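Local coordinates for protein bacilliredoxin BrxA (Bacillus subtilis, PDB 3FHK) that removes bacillithiol from S-bacillithiolated proteins such as OhrR and MetE, acting as a dithiol bacilliredoxin of the thioredoxin superfamily, at residues Ser54-Gly57 with Cys58-Gly61; Gln14-Val17 with Pro18-Glu22. The protein carries 2 engineered substitutions. All blocks are in the same frame, centred on the assembly; numbering follows the deposited sequence.

Overall arrangement
Along the chain interaction 2 comes first, near the C-terminal end of the long helix 2-24, and interaction 1 follows where strand 47-53 of the central sheet gives way to helix 57-73. Their centres lie about 12 Å apart, and the two meet through Val-55, which packs its CG1 3.9 Å from SD of Met-19 and its CG2 4.1 Å from CG2 of Val-16. The kinked part of helix 2-24 therefore borders the residue just before the CXC motif. Interaction 1 carries both nucleophilic cysteines; in interaction 2 the side chain of Met-19 is about 8 Å from that of Cys-56. Both also touch the second subunit, so the active-site neighbourhood lies close to an interface within the four-chain assembly.

Interaction 1 (Ser54-Gly57 with Cys58-Gly61); sequences SVCG and CAAG
Peptide units are the flat groups that meet here: the carbonyl of Cys-56 points toward the amides of Ala-59 and Ala-60, and the carbonyl of Gly-57 meets the amide N-H of Gly-61. Cys-56, at the N-cap, accepts weak bonds on its O from Ala-59 N (3.2 Å) and Ala-60 N (3.4 Å). The first firm helical bond runs from Gly-61 N to Gly-57 O at 2.7 Å. Before the cap, Ser-54 forms an ST turn: its hydroxyl lies opposite the backbone N (chi1 162°), where OG receives the amide of Cys-56 almost straight (3.2 Å, 172°). A short hydroxyl side chain suits this tight turn.

Ala-59 fills the inside of the bend, its CB 3.2 Å from Ser-54 O and also close to Cys-56 O, an approach that a side chain as small as a methyl can make. The cysteines of the CXC motif, both nucleophiles, lie close without being joined: Cys-56 SG, in one of its two modelled conformers, is 4.2 Å from Cys-58 SG. Gly-57 begins the helix between them.

As in thioredoxin relatives, the motif follows strand 47-53 and runs into the first turn of helix 57-73, with Cys-56 as its N-cap. Pro-108, just before strand 109-114, packs on both cysteines; Arg-124 also touches Cys-56. Val-55 packs on Arg-21 of the second subunit as well.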
loop_
_atom_site.group_PDB
_atom_site.type_symbol
_atom_site.label_atom_id
_atom_site.label_comp_id
_atom_site.label_asym_id
_atom_site.label_seq_id
_atom_site.Cartn_x
_atom_site.Cartn_y
_atom_site.Cartn_z
ATOM N N SER A 54 -9.403 17.915 12.084
ATOM C CA SER A 54 -8.166 17.505 11.421
ATOM C C SER A 54 -7.755 16.106 11.886
ATOM O O SER A 54 -8.161 15.662 12.952
ATOM C CB SER A 54 -7.044 18.507 11.731
ATOM O OG SER A 54 -5.757 17.955 11.473
ATOM N N VAL A 55 -6.935 15.422 11.092
ATOM C CA VAL A 55 -6.478 14.069 11.423
ATOM C C VAL A 55 -5.309 14.031 12.419
ATOM O O VAL A 55 -5.032 13.005 13.041
ATOM C CB VAL A 55 -6.063 13.311 10.140
ATOM C CG1 VAL A 55 -5.541 11.932 10.473
ATOM C CG2 VAL A 55 -7.239 13.200 9.198
ATOM N N CYS A 56 -4.606 15.148 12.560
ATOM C CA CYS A 56 -3.366 15.145 13.323
ATOM C C CYS A 56 -3.586 14.884 14.816
ATOM O O CYS A 56 -4.686 15.028 15.340
ATOM C CB CYS A 56 -2.637 16.467 13.122
ATOM S SG CYS A 56 -3.657 17.838 13.622
ATOM N N GLY A 57 -2.513 14.503 15.493
ATOM C CA GLY A 57 -2.561 14.138 16.891
ATOM C C GLY A 57 -3.170 15.203 17.778
ATOM O O GLY A 57 -3.895 14.893 18.717
ATOM N N CYS A 58 -2.890 16.464 17.498
ATOM C CA CYS A 58 -3.314 17.497 18.431
ATOM C C CYS A 58 -4.795 17.878 18.276
ATOM O O CYS A 58 -5.382 18.476 19.177
ATOM C CB CYS A 58 -2.399 18.714 18.364
ATOM S SG CYS A 58 -2.932 19.909 17.187
ATOM N N ALA A 59 -5.393 17.513 17.144
ATOM C CA ALA A 59 -6.845 17.534 17.006
ATOM C C ALA A 59 -7.467 16.468 17.912
ATOM O O ALA A 59 -8.473 16.722 18.589
ATOM C CB ALA A 59 -7.247 17.292 15.563
ATOM N N ALA A 60 -6.858 15.280 17.908
ATOM C CA ALA A 60 -7.298 14.136 18.721
ATOM C C ALA A 60 -7.070 14.347 20.210
ATOM O O ALA A 60 -7.939 14.054 21.029
ATOM C CB ALA A 60 -6.576 12.850 18.272
ATOM N N GLY A 61 -5.891 14.846 20.556
ATOM C CA GLY A 61 -5.497 14.968 21.948
ATOM C C GLY A 61 -5.929 16.248 22.637
ATOM O O GLY A 61 -5.997 16.307 23.868
#

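Interaction 2 (Gln14-Val17 with Pro18-Glu22); sequences QLVV and PMRRE
Val-16 and Val-17 hand their carbonyls to the next turn across a kink, because Pro-18 has no amide hydrogen and Met-19 N reaches only Val-16 O, in a weak bond, before regular helical bonding resumes with Arg-20 N to Val-16 O (3.0 Å) and the straighter Arg-21 N to Val-17 O (2.8 Å, 170°).

The proline ring lies against the carbonyls left without their usual helical donors, its CD 3.6 Å from Gln-14 O and its CG 3.5 Å from Leu-15 O. Packing is tight on the preceding residue, where Val-17 CB comes within 3.2 Å of Pro-18 CD. One turn apart, Val-17 and Arg-21 lie side by side: CG1 of the valine, opposite its own backbone N (chi1 166°), lies over one face of the guanidinium, offset toward the rim and 3.7 Å from Arg-21 NH1. The branched valine offers a methyl that the flat, apolar-faced end of an arginine can cover. Val-16 meets Arg-20 differently, its CG1 approaching NE obliquely at 3.5 Å, while the extended arginine chain carries the charge onward to salt bridges with Glu-30 and Asp-89. Met-19, unbranched and flexible, stretches back along the helix until CE is 3.6 Å from Leu-15 O.

Val-16, Met-19 and Arg-20 turn their side chains to Phe-85 of strand 80-85. Glu-22 bridges to Arg-64 of helix 57-73, and Leu-15 packs on Pro-18 of the second subunit.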
loop_
_atom_site.group_PDB
_atom_site.type_symbol
_atom_site.label_atom_id
_atom_site.label_comp_id
_atom_site.label_asym_id
_atom_site.label_seq_id
_atom_site.Cartn_x
_atom_site.Cartn_y
_atom_site.Cartn_z
ATOM N N GLN A 14 -12.635 5.428 5.964
ATOM C CA GLN A 14 -13.120 4.592 7.053
ATOM C C GLN A 14 -12.429 4.919 8.368
ATOM O O GLN A 14 -13.060 4.924 9.416
ATOM C CB GLN A 14 -12.973 3.108 6.713
ATOM C CG GLN A 14 -13.956 2.617 5.668
ATOM C CD GLN A 14 -15.368 3.159 5.892
ATOM O OE1 GLN A 14 -15.885 3.918 5.070
ATOM N NE2 GLN A 14 -15.991 2.779 7.010
ATOM N N LEU A 15 -11.133 5.203 8.301
ATOM C CA LEU A 15 -10.347 5.489 9.496
ATOM C C LEU A 15 -10.699 6.850 10.065
ATOM O O LEU A 15 -10.464 7.131 11.244
ATOM C CB LEU A 15 -8.854 5.460 9.181
ATOM C CG LEU A 15 -8.263 4.162 8.649
ATOM C CD1 LEU A 15 -6.797 4.408 8.293
ATOM C CD2 LEU A 15 -8.417 3.009 9.656
ATOM N N VAL A 16 -11.246 7.703 9.212
ATOM C CA VAL A 16 -11.568 9.058 9.614
ATOM C C VAL A 16 -12.934 9.140 10.313
ATOM O O VAL A 16 -13.210 10.093 11.040
ATOM C CB VAL A 16 -11.473 10.004 8.410
ATOM C CG1 VAL A 16 -12.337 11.224 8.611
ATOM C CG2 VAL A 16 -10.018 10.392 8.182
ATOM N N VAL A 17 -13.760 8.113 10.127
ATOM C CA VAL A 17 -15.110 8.081 10.692
ATOM C C VAL A 17 -15.155 8.348 12.197
ATOM O O VAL A 17 -15.849 9.255 12.636
ATOM C CB VAL A 17 -15.819 6.746 10.395
ATOM C CG1 VAL A 17 -17.053 6.594 11.275
ATOM C CG2 VAL A 17 -16.185 6.652 8.924
ATOM N N PRO A 18 -14.412 7.564 12.996
ATOM C CA PRO A 18 -14.439 7.848 14.434
ATOM C C PRO A 18 -13.930 9.254 14.739
ATOM O O PRO A 18 -14.286 9.810 15.777
ATOM C CB PRO A 18 -13.478 6.796 15.016
ATOM C CG PRO A 18 -12.632 6.384 13.857
ATOM C CD PRO A 18 -13.583 6.383 12.706
ATOM N N MET A 19 -13.112 9.818 13.852
ATOM C CA MET A 19 -12.630 11.183 14.043
ATOM C C MET A 19 -13.758 12.186 13.827
ATOM O O MET A 19 -13.741 13.273 14.403
ATOM C CB MET A 19 -11.425 11.490 13.142
ATOM C CG MET A 19 -10.209 10.613 13.439
ATOM S SD MET A 19 -8.732 10.964 12.434
ATOM C CE MET A 19 -7.930 9.361 12.514
ATOM N N ARG A 20 -14.742 11.815 13.008
ATOM C CA ARG A 20 -15.946 12.632 12.832
ATOM C C ARG A 20 -16.930 12.411 13.972
ATOM O O ARG A 20 -17.367 13.360 14.625
ATOM C CB ARG A 20 -16.642 12.300 11.514
ATOM C CG ARG A 20 -15.800 12.590 10.293
ATOM C CD ARG A 20 -16.447 12.050 9.032
ATOM N NE ARG A 20 -15.623 12.305 7.855
ATOM C CZ ARG A 20 -15.796 13.333 7.025
ATOM N NH1 ARG A 20 -16.762 14.210 7.239
ATOM N NH2 ARG A 20 -15.001 13.484 5.975
ATOM N N ARG A 21 -17.283 11.153 14.199
ATOM C CA ARG A 21 -18.261 10.813 15.222
ATOM C C ARG A 21 -17.891 11.390 16.585
ATOM O O ARG A 21 -18.768 11.745 17.373
ATOM C CB ARG A 21 -18.446 9.303 15.313
ATOM C CG ARG A 21 -19.352 8.727 14.249
ATOM C CD ARG A 21 -19.517 7.235 14.487
ATOM N NE ARG A 21 -20.341 6.592 13.470
ATOM C CZ ARG A 21 -20.161 5.341 13.050
ATOM N NH1 ARG A 21 -19.174 4.606 13.549
ATOM N NH2 ARG A 21 -20.957 4.830 12.118
ATOM N N GLU A 22 -16.595 11.500 16.855
ATOM C CA GLU A 22 -16.157 12.118 18.098
ATOM C C GLU A 22 -16.838 13.476 18.317
ATOM O O GLU A 22 -17.272 13.776 19.429
ATOM C CB GLU A 22 -14.634 12.249 18.154
ATOM C CG GLU A 22 -14.136 12.972 19.398
ATOM C CD GLU A 22 -12.678 12.680 19.710
ATOM O OE1 GLU A 22 -12.048 11.931 18.933
ATOM O OE2 GLU A 22 -12.166 13.196 20.733
#